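Local structure of cellulase (Uncultured bacterium, 6XSO) at residues A[164-178]-A[223-236]. The protein probably hydrolyses internal beta-1,4 linkages of cellulose and related plant polysaccharides such as xylan, as a broad-specificity endoglucanase of glycoside hydrolase family 5. Residues are numbered along the deposited sequence; the frame is centred on the assembly and turned at random. Where two conformers were deposited one is given.
Sequences YGDKVLFESYNEMLD and NNVRRNLIVNTYAA
Arg-227 carries the N-terminal end of this contact, its guanidinium edge turned to three backbone carbonyls of 164-168. Arg-227 NH2 reaches Tyr-164 O at 2.8 Å, while Arg-227 NH1 bonds both Gly-165 O and Val-168 O, at 2.9 and 3.0 Å; all three acceptors lie near the guanidinium plane. The extended start of the chain brings Arg-227 CD over the Phe-170 ring, 3.6 Å from the centroid and 13° off the normal, a CH-pi contact, and the bend at chi3 (-51°) then turns the guanidinium toward the carbonyls. Asn-224 OD1, in the guanidinium plane, accepts from NE and NH2 side-on, which holds the group's rotation. A leucine in place of Arg-227 would probably leave these three carbonyls without their shared donor.

Past this end, the strands pair in parallel, through Ile-230 N to Phe-170 O and Ser-172 N to Ile-230 O. Beyond them Asn-232 ND2 meets Asn-174 O in the carbonyl plane at 3.0 Å and Glu-171 OE2 from above the carboxylate at 3.1 Å. Arg-80 also salt-bridges that carboxylate and bonds Asn-174 OD1. Tyr-173 OH donates to Asn-232 O at 2.8 Å, and Asp-178 N to Tyr-234 OH at 3.0 Å. Asn-174 and Glu-175, whose OE2 bonds His-269, probably match the Asn-Glu signature of clan GH-A glycosidases at the barrel's C-terminal mouth.

Strands 168-171 and 229-232, fourth and fifth of a TIM barrel, have N-to-C axes diverging by 25°; helix 196-219 connects them and packs against Ser-172, Tyr-173 and Leu-229, while strands 116-119 and 264-270 flank the pair.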
ATOM      1  N   TYR A 164      18.256   6.678  -2.768  1.00 27.53           N
ATOM      2  CA  TYR A 164      17.807   6.500  -1.396  1.00 25.29           C
ATOM      3  C   TYR A 164      18.222   5.126  -0.889  1.00 24.90           C
ATOM      4  O   TYR A 164      18.328   4.163  -1.655  1.00 27.29           O
ATOM      5  CB  TYR A 164      16.288   6.614  -1.316  1.00 24.99           C
ATOM      6  CG  TYR A 164      15.801   8.030  -1.419  1.00 25.93           C
ATOM      7  CD1 TYR A 164      15.727   8.665  -2.647  1.00 25.93           C
ATOM      8  CD2 TYR A 164      15.451   8.749  -0.287  1.00 26.71           C
ATOM      9  CE1 TYR A 164      15.292   9.976  -2.761  1.00 26.32           C
ATOM     10  CE2 TYR A 164      15.015  10.075  -0.384  1.00 25.98           C
ATOM     11  CZ  TYR A 164      14.933  10.676  -1.619  1.00 27.24           C
ATOM     12  OH  TYR A 164      14.508  11.980  -1.767  1.00 29.02           O
ATOM     13  N   GLY A 165      18.475   5.043   0.419  1.00 26.47           N
ATOM     14  CA  GLY A 165      18.771   3.777   1.057  1.00 28.99           C
ATOM     15  C   GLY A 165      17.539   2.929   1.297  1.00 26.52           C
ATOM     16  O   GLY A 165      16.476   3.154   0.716  1.00 26.09           O
ATOM     17  N   ASP A 166      17.696   1.926   2.161  1.00 26.21           N
ATOM     18  CA  ASP A 166      16.698   0.866   2.250  1.00 23.85           C
ATOM     19  C   ASP A 166      15.454   1.253   3.039  1.00 23.13           C
ATOM     20  O   ASP A 166      14.508   0.461   3.076  1.00 23.07           O
ATOM     21  CB  ASP A 166      17.307  -0.478   2.707  1.00 25.62           C
ATOM     22  CG  ASP A 166      17.722  -0.509   4.165  1.00 26.26           C
ATOM     23  OD1 ASP A 166      17.584   0.503   4.885  1.00 27.62           O
ATOM     24  OD2 ASP A 166      18.190  -1.594   4.601  1.00 27.02           O
ATOM     25  N   LYS A 167      15.375   2.477   3.565  1.00 23.79           N
ATOM     26  CA  LYS A 167      14.134   2.917   4.191  1.00 21.65           C
ATOM     27  C   LYS A 167      13.044   3.215   3.169  1.00 21.67           C
ATOM     28  O   LYS A 167      11.864   3.257   3.543  1.00 23.39           O
ATOM     29  CB  LYS A 167      14.382   4.162   5.039  1.00 23.51           C
ATOM     30  CG  LYS A 167      15.172   3.897   6.313  1.00 24.88           C
ATOM     31  CD  LYS A 167      14.377   3.058   7.292  1.00 25.50           C
ATOM     32  CE  LYS A 167      15.007   3.076   8.701  1.00 28.28           C
ATOM     33  NZ  LYS A 167      16.241   2.265   8.764  1.00 35.31           N
ATOM     34  N   VAL A 168      13.393   3.372   1.890  1.00 21.35           N
ATOM     35  CA  VAL A 168      12.421   3.653   0.839  1.00 20.84           C
ATOM     36  C   VAL A 168      12.124   2.362   0.084  1.00 21.32           C
ATOM     37  O   VAL A 168      13.034   1.734  -0.476  1.00 22.60           O
ATOM     38  CB  VAL A 168      12.899   4.757  -0.117  1.00 21.60           C
ATOM     39  CG1 VAL A 168      11.895   4.927  -1.257  1.00 24.13           C
ATOM     40  CG2 VAL A 168      13.068   6.071   0.634  1.00 24.14           C
ATOM     41  N   LEU A 169      10.845   1.991   0.056  1.00 20.51           N
ATOM     42  CA  LEU A 169      10.344   0.825  -0.654  1.00 20.43           C
ATOM     43  C   LEU A 169       9.351   1.269  -1.719  1.00 20.74           C
ATOM     44  O   LEU A 169       8.705   2.311  -1.583  1.00 20.95           O
ATOM     45  CB  LEU A 169       9.619  -0.162   0.288  1.00 19.76           C
ATOM     46  CG  LEU A 169      10.501  -1.006   1.206  1.00 19.85           C
ATOM     47  CD1 LEU A 169      10.891  -0.210   2.457  1.00 23.32           C
ATOM     48  CD2 LEU A 169       9.821  -2.311   1.606  1.00 19.85           C
ATOM     49  N   PHE A 170       9.239   0.481  -2.797  1.00 19.26           N
ATOM     50  CA  PHE A 170       8.274   0.744  -3.851  1.00 20.07           C
ATOM     51  C   PHE A 170       7.213  -0.353  -3.876  1.00 20.63           C
ATOM     52  O   PHE A 170       7.524  -1.534  -3.687  1.00 20.81           O
ATOM     53  CB  PHE A 170       8.926   0.728  -5.239  1.00 19.68           C
ATOM     54  CG  PHE A 170      10.080   1.685  -5.434  1.00 21.99           C
ATOM     55  CD1 PHE A 170      10.218   2.863  -4.702  1.00 21.75           C
ATOM     56  CD2 PHE A 170      11.032   1.402  -6.413  1.00 23.17           C
ATOM     57  CE1 PHE A 170      11.299   3.716  -4.937  1.00 23.08           C
ATOM     58  CE2 PHE A 170      12.101   2.250  -6.651  1.00 22.85           C
ATOM     59  CZ  PHE A 170      12.233   3.404  -5.913  1.00 22.63           C
ATOM     60  N   GLU A 171       5.964   0.032  -4.167  1.00 19.81           N
ATOM     61  CA  GLU A 171       4.827  -0.877  -4.260  1.00 20.27           C
ATOM     62  C   GLU A 171       4.206  -0.787  -5.651  1.00 20.67           C
ATOM     63  O   GLU A 171       3.843   0.295  -6.106  1.00 20.71           O
ATOM     64  CB  GLU A 171       3.794  -0.546  -3.179  1.00 20.31           C
ATOM     65  CG  GLU A 171       2.409  -1.129  -3.369  1.00 18.15           C
ATOM     66  CD  GLU A 171       1.392  -0.449  -2.462  1.00 18.12           C
ATOM     67  OE1 GLU A 171       1.803   0.055  -1.392  1.00 19.28           O
ATOM     68  OE2 GLU A 171       0.184  -0.434  -2.806  1.00 18.63           O
ATOM     69  N   SER A 172       4.045  -1.946  -6.284  1.00 20.40           N
ATOM     70  CA  SER A 172       3.768  -2.043  -7.716  1.00 20.38           C
ATOM     71  C   SER A 172       2.496  -1.322  -8.154  1.00 20.02           C
ATOM     72  O   SER A 172       2.484  -0.664  -9.202  1.00 20.09           O
ATOM     73  CB  SER A 172       3.689  -3.530  -8.078  1.00 20.43           C
ATOM     74  OG  SER A 172       2.686  -4.211  -7.311  1.00 21.29           O
ATOM     75  N   TYR A 173       1.392  -1.522  -7.446  1.00 18.86           N
ATOM     76  CA  TYR A 173       0.048  -1.055  -7.831  1.00 20.28           C
ATOM     77  C   TYR A 173      -0.820  -1.315  -6.598  1.00 18.77           C
ATOM     78  O   TYR A 173      -0.513  -2.199  -5.787  1.00 20.04           O
ATOM     79  CB  TYR A 173      -0.538  -1.745  -9.122  1.00 18.65           C
ATOM     80  CG  TYR A 173      -0.328  -3.234  -9.071  1.00 19.51           C
ATOM     81  CD1 TYR A 173      -1.079  -4.013  -8.202  1.00 18.59           C
ATOM     82  CD2 TYR A 173       0.672  -3.855  -9.817  1.00 18.89           C
ATOM     83  CE1 TYR A 173      -0.841  -5.346  -8.062  1.00 17.61           C
ATOM     84  CE2 TYR A 173       0.927  -5.195  -9.671  1.00 19.17           C
ATOM     85  CZ  TYR A 173       0.184  -5.922  -8.776  1.00 18.89           C
ATOM     86  OH  TYR A 173       0.467  -7.248  -8.618  1.00 20.55           O
ATOM     87  N   ASN A 174      -1.914  -0.565  -6.475  1.00 18.99           N
ATOM     88  CA  ASN A 174      -2.722  -0.595  -5.256  1.00 19.00           C
ATOM     89  C   ASN A 174      -3.789  -1.689  -5.233  1.00 18.30           C
ATOM     90  O   ASN A 174      -3.572  -2.748  -4.635  1.00 18.65           O
ATOM     91  CB  ASN A 174      -3.335   0.802  -5.031  1.00 17.39           C
ATOM     92  CG  ASN A 174      -4.224   0.847  -3.836  1.00 18.64           C
ATOM     93  OD1 ASN A 174      -3.851   0.333  -2.766  1.00 19.21           O
ATOM     94  ND2 ASN A 174      -5.410   1.464  -3.974  1.00 19.10           N
ATOM     95  N   GLU A 175      -4.951  -1.442  -5.847  1.00 18.54           N
ATOM     96  CA  GLU A 175      -6.104  -2.346  -5.802  1.00 19.35           C
ATOM     97  C   GLU A 175      -6.561  -2.553  -7.243  1.00 20.62           C
ATOM     98  O   GLU A 175      -7.506  -1.916  -7.717  1.00 19.62           O
ATOM     99  CB  GLU A 175      -7.228  -1.796  -4.888  1.00 19.12           C
ATOM    100  CG  GLU A 175      -6.871  -1.895  -3.407  1.00 18.44           C
ATOM    101  CD  GLU A 175      -7.919  -1.358  -2.477  1.00 20.89           C
ATOM    102  OE1 GLU A 175      -8.879  -0.704  -2.912  1.00 20.24           O
ATOM    103  OE2 GLU A 175      -7.791  -1.603  -1.256  1.00 20.08           O
ATOM    104  N   MET A 176      -5.858  -3.425  -7.954  1.00 18.84           N
ATOM    105  CA  MET A 176      -6.130  -3.642  -9.368  1.00 19.79           C
ATOM    106  C   MET A 176      -7.282  -4.631  -9.510  1.00 19.62           C
ATOM    107  O   MET A 176      -7.243  -5.734  -8.949  1.00 19.41           O
ATOM    108  CB  MET A 176      -4.885  -4.199 -10.067  1.00 18.14           C
ATOM    109  CG  MET A 176      -4.951  -4.019 -11.561  1.00 20.56           C
ATOM    110  SD  MET A 176      -3.728  -4.921 -12.514  1.00 21.04           S
ATOM    111  CE  MET A 176      -2.191  -4.508 -11.703  1.00 20.84           C
ATOM    112  N   LEU A 177      -8.291  -4.249 -10.288  1.00 20.43           N
ATOM    113  CA  LEU A 177      -9.506  -5.029 -10.483  1.00 18.78           C
ATOM    114  C   LEU A 177      -9.654  -5.406 -11.950  1.00 20.91           C
ATOM    115  O   LEU A 177      -9.036  -4.804 -12.833  1.00 21.41           O
ATOM    116  CB  LEU A 177     -10.743  -4.224 -10.059  1.00 20.15           C
ATOM    117  CG  LEU A 177     -10.684  -3.507  -8.711  1.00 19.16           C
ATOM    118  CD1 LEU A 177     -11.987  -2.779  -8.414  1.00 23.12           C
ATOM    119  CD2 LEU A 177     -10.343  -4.475  -7.586  1.00 20.43           C
ATOM    120  N   ASP A 178     -10.493  -6.414 -12.201  1.00 19.07           N
ATOM    121  CA  ASP A 178     -10.835  -6.816 -13.559  1.00 19.36           C
ATOM    122  C   ASP A 178     -11.726  -5.752 -14.190  1.00 20.64           C
ATOM    123  O   ASP A 178     -12.052  -4.727 -13.588  1.00 21.29           O
ATOM    124  CB  ASP A 178     -11.444  -8.222 -13.555  1.00 20.83           C
ATOM    125  CG  ASP A 178     -12.776  -8.295 -12.833  1.00 20.51           C
ATOM    126  OD1 ASP A 178     -13.439  -7.252 -12.663  1.00 21.65           O
ATOM    127  OD2 ASP A 178     -13.170  -9.415 -12.437  1.00 21.24           O
ATOM    128  N   ASN A 223      21.334   0.990  -6.515  1.00 30.72           N
ATOM    129  CA  ASN A 223      20.618   0.520  -5.337  1.00 29.96           C
ATOM    130  C   ASN A 223      19.320  -0.183  -5.696  1.00 27.27           C
ATOM    131  O   ASN A 223      18.818  -0.991  -4.901  1.00 26.83           O
ATOM    132  CB  ASN A 223      20.266   1.688  -4.412  1.00 29.58           C
ATOM    133  CG  ASN A 223      21.477   2.229  -3.658  1.00 32.21           C
ATOM    134  OD1 ASN A 223      22.527   1.592  -3.600  1.00 31.71           O
ATOM    135  ND2 ASN A 223      21.321   3.401  -3.058  1.00 39.93           N
ATOM    136  N   ASN A 224      18.746   0.123  -6.854  1.00 29.32           N
ATOM    137  CA  ASN A 224      17.455  -0.456  -7.194  1.00 26.77           C
ATOM    138  C   ASN A 224      17.556  -1.943  -7.503  1.00 26.92           C
ATOM    139  O   ASN A 224      16.524  -2.608  -7.601  1.00 27.94           O
ATOM    140  CB  ASN A 224      16.799   0.334  -8.330  1.00 27.35           C
ATOM    141  CG  ASN A 224      16.278   1.697  -7.869  1.00 26.53           C
ATOM    142  OD1 ASN A 224      15.987   1.916  -6.683  1.00 27.24           O
ATOM    143  ND2 ASN A 224      16.195   2.635  -8.803  1.00 26.36           N
ATOM    144  N   VAL A 225      18.773  -2.474  -7.635  1.00 26.30           N
ATOM    145  CA  VAL A 225      18.947  -3.916  -7.768  1.00 29.93           C
ATOM    146  C   VAL A 225      18.638  -4.641  -6.467  1.00 27.49           C
ATOM    147  O   VAL A 225      18.262  -5.823  -6.486  1.00 29.06           O
ATOM    148  CB  VAL A 225      20.385  -4.197  -8.238  1.00 32.67           C
ATOM    149  CG1 VAL A 225      20.669  -5.683  -8.210  1.00 38.89           C
ATOM    150  CG2 VAL A 225      20.601  -3.622  -9.647  1.00 32.69           C
ATOM    151  N   ARG A 226      18.777  -3.958  -5.328  0.52 28.55           N
ATOM    152  CA  ARG A 226      18.593  -4.572  -4.021  0.52 27.66           C
ATOM    153  C   ARG A 226      17.474  -3.940  -3.207  0.52 27.04           C
ATOM    154  O   ARG A 226      17.182  -4.427  -2.108  0.52 26.02           O
ATOM    155  CB  ARG A 226      19.892  -4.502  -3.206  0.52 30.75           C
ATOM    156  CG  ARG A 226      21.083  -5.206  -3.831  0.52 38.63           C
ATOM    157  CD  ARG A 226      22.358  -4.871  -3.051  0.52 40.10           C
ATOM    158  NE  ARG A 226      22.713  -3.452  -3.142  0.52 41.24           N
ATOM    159  CZ  ARG A 226      23.287  -2.744  -2.171  0.52 44.17           C
ATOM    160  NH1 ARG A 226      23.568  -3.304  -0.998  0.52 38.12           N
ATOM    161  NH2 ARG A 226      23.570  -1.461  -2.364  0.52 39.90           N
ATOM    162  N   ARG A 227      16.840  -2.879  -3.702  1.00 25.00           N
ATOM    163  CA  ARG A 227      15.766  -2.238  -2.953  1.00 23.59           C
ATOM    164  C   ARG A 227      14.644  -3.232  -2.664  1.00 21.74           C
ATOM    165  O   ARG A 227      14.343  -4.111  -3.474  1.00 22.99           O
ATOM    166  CB  ARG A 227      15.222  -1.036  -3.734  1.00 25.54           C
ATOM    167  CG  ARG A 227      14.185  -0.228  -2.954  1.00 24.89           C
ATOM    168  CD  ARG A 227      13.754   1.044  -3.679  1.00 22.19           C
ATOM    169  NE  ARG A 227      14.935   1.810  -4.079  1.00 23.40           N
ATOM    170  CZ  ARG A 227      15.721   2.499  -3.259  1.00 24.76           C
ATOM    171  NH1 ARG A 227      15.457   2.588  -1.965  1.00 24.54           N
ATOM    172  NH2 ARG A 227      16.787   3.104  -3.759  1.00 27.29           N
ATOM    173  N   ASN A 228      14.030  -3.092  -1.500  1.00 22.69           N
ATOM    174  CA  ASN A 228      12.904  -3.945  -1.151  1.00 20.08           C
ATOM    175  C   ASN A 228      11.658  -3.454  -1.861  1.00 21.45           C
ATOM    176  O   ASN A 228      11.289  -2.279  -1.751  1.00 21.01           O
ATOM    177  CB  ASN A 228      12.793  -3.989   0.358  1.00 22.29           C
ATOM    178  CG  ASN A 228      13.922  -4.778   0.957  1.00 22.53           C
ATOM    179  OD1 ASN A 228      14.262  -5.851   0.458  1.00 24.03           O
ATOM    180  ND2 ASN A 228      14.542  -4.241   2.004  1.00 24.61           N
ATOM    181  N   LEU A 229      11.050  -4.355  -2.631  1.00 21.98           N
ATOM    182  CA  LEU A 229       9.913  -4.058  -3.480  1.00 22.00           C
ATOM    183  C   LEU A 229       8.715  -4.892  -3.053  1.00 20.53           C
ATOM    184  O   LEU A 229       8.850  -5.953  -2.435  1.00 21.19           O
ATOM    185  CB  LEU A 229      10.233  -4.383  -4.943  1.00 23.43           C
ATOM    186  CG  LEU A 229      11.519  -3.806  -5.528  1.00 20.92           C
ATOM    187  CD1 LEU A 229      11.694  -4.221  -6.964  1.00 22.47           C
ATOM    188  CD2 LEU A 229      11.469  -2.303  -5.413  1.00 23.12           C
ATOM    189  N   ILE A 230       7.530  -4.388  -3.363  1.00 21.05           N
ATOM    190  CA  ILE A 230       6.282  -4.952  -2.855  1.00 19.20           C
ATOM    191  C   ILE A 230       5.332  -5.128  -4.027  1.00 19.52           C
ATOM    192  O   ILE A 230       5.149  -4.202  -4.825  1.00 20.45           O
ATOM    193  CB  ILE A 230       5.635  -4.004  -1.822  1.00 20.34           C
ATOM    194  CG1 ILE A 230       6.594  -3.644  -0.696  1.00 20.15           C
ATOM    195  CG2 ILE A 230       4.336  -4.591  -1.298  1.00 21.24           C
ATOM    196  CD1 ILE A 230       6.213  -2.335  -0.037  1.00 19.17           C
ATOM    197  N   VAL A 231       4.733  -6.320  -4.140  1.00 19.69           N
ATOM    198  CA  VAL A 231       3.719  -6.597  -5.156  1.00 20.02           C
ATOM    199  C   VAL A 231       2.416  -6.949  -4.441  1.00 19.73           C
ATOM    200  O   VAL A 231       2.431  -7.628  -3.403  1.00 19.84           O
ATOM    201  CB  VAL A 231       4.137  -7.707  -6.150  1.00 20.41           C
ATOM    202  CG1 VAL A 231       5.322  -7.244  -6.968  1.00 22.14           C
ATOM    203  CG2 VAL A 231       4.437  -9.005  -5.444  1.00 22.81           C
ATOM    204  N   ASN A 232       1.296  -6.456  -4.973  1.00 18.42           N
ATOM    205  CA  ASN A 232      -0.007  -6.632  -4.352  1.00 18.38           C
ATOM    206  C   ASN A 232      -0.809  -7.741  -5.036  1.00 19.22           C
ATOM    207  O   ASN A 232      -0.672  -8.015  -6.233  1.00 18.84           O
ATOM    208  CB  ASN A 232      -0.810  -5.326  -4.360  1.00 19.30           C
ATOM    209  CG  ASN A 232      -0.207  -4.246  -3.476  1.00 20.27           C
ATOM    210  OD1 ASN A 232       0.969  -4.278  -3.149  1.00 19.56           O
ATOM    211  ND2 ASN A 232      -1.027  -3.279  -3.093  1.00 18.94           N
ATOM    212  N   THR A 233      -1.659  -8.387  -4.256  1.00 19.01           N
ATOM    213  CA  THR A 233      -2.571  -9.352  -4.837  1.00 19.37           C
ATOM    214  C   THR A 233      -3.659  -8.634  -5.634  1.00 19.28           C
ATOM    215  O   THR A 233      -3.872  -7.420  -5.486  1.00 18.64           O
ATOM    216  CB  THR A 233      -3.249 -10.134  -3.721  1.00 18.12           C
ATOM    217  OG1 THR A 233      -3.874  -9.198  -2.842  1.00 17.76           O
ATOM    218  CG2 THR A 233      -2.257 -10.982  -2.947  1.00 18.96           C
ATOM    219  N   TYR A 234      -4.369  -9.398  -6.467  1.00 19.52           N
ATOM    220  CA  TYR A 234      -5.615  -8.959  -7.082  1.00 19.62           C
ATOM    221  C   TYR A 234      -6.468  -8.223  -6.061  1.00 17.86           C
ATOM    222  O   TYR A 234      -6.782  -8.775  -5.006  1.00 18.25           O
ATOM    223  CB  TYR A 234      -6.418 -10.180  -7.658  1.00 19.58           C
ATOM    224  CG  TYR A 234      -7.719  -9.699  -8.255  1.00 19.09           C
ATOM    225  CD1 TYR A 234      -8.850  -9.565  -7.489  1.00 17.49           C
ATOM    226  CD2 TYR A 234      -7.789  -9.303  -9.593  1.00 18.33           C
ATOM    227  CE1 TYR A 234     -10.021  -9.026  -8.020  1.00 20.03           C
ATOM    228  CE2 TYR A 234      -8.946  -8.785 -10.115  1.00 18.47           C
ATOM    229  CZ  TYR A 234     -10.051  -8.643  -9.324  1.00 19.68           C
ATOM    230  OH  TYR A 234     -11.192  -8.103  -9.872  1.00 20.93           O
ATOM    231  N   ALA A 235      -6.848  -6.975  -6.360  1.00 19.28           N
ATOM    232  CA  ALA A 235      -7.704  -6.128  -5.524  1.00 17.57           C
ATOM    233  C   ALA A 235      -7.120  -5.831  -4.139  1.00 16.81           C
ATOM    234  O   ALA A 235      -7.820  -5.268  -3.274  1.00 19.02           O
ATOM    235  CB  ALA A 235      -9.130  -6.681  -5.376  1.00 19.75           C
ATOM    236  N   ALA A 236      -5.846  -6.170  -3.910  1.00 18.23           N
ATOM    237  CA  ALA A 236      -5.295  -6.237  -2.555  1.00 17.22           C
ATOM    238  C   ALA A 236      -6.156  -7.131  -1.647  1.00 16.46           C
ATOM    239  O   ALA A 236      -6.183  -6.985  -0.423  1.00 17.79           O
ATOM    240  CB  ALA A 236      -5.056  -4.841  -1.974  1.00 18.37           C
TER
HETATM  241  O   HOH W   1      14.165  -0.769   0.391  1.00 22.06           O
HETATM  242  O   HOH W   2      14.324  -2.073   3.787  1.00 23.31           O
HETATM  243  O   HOH W   3      -3.853  -4.836  -6.535  1.00 19.22           O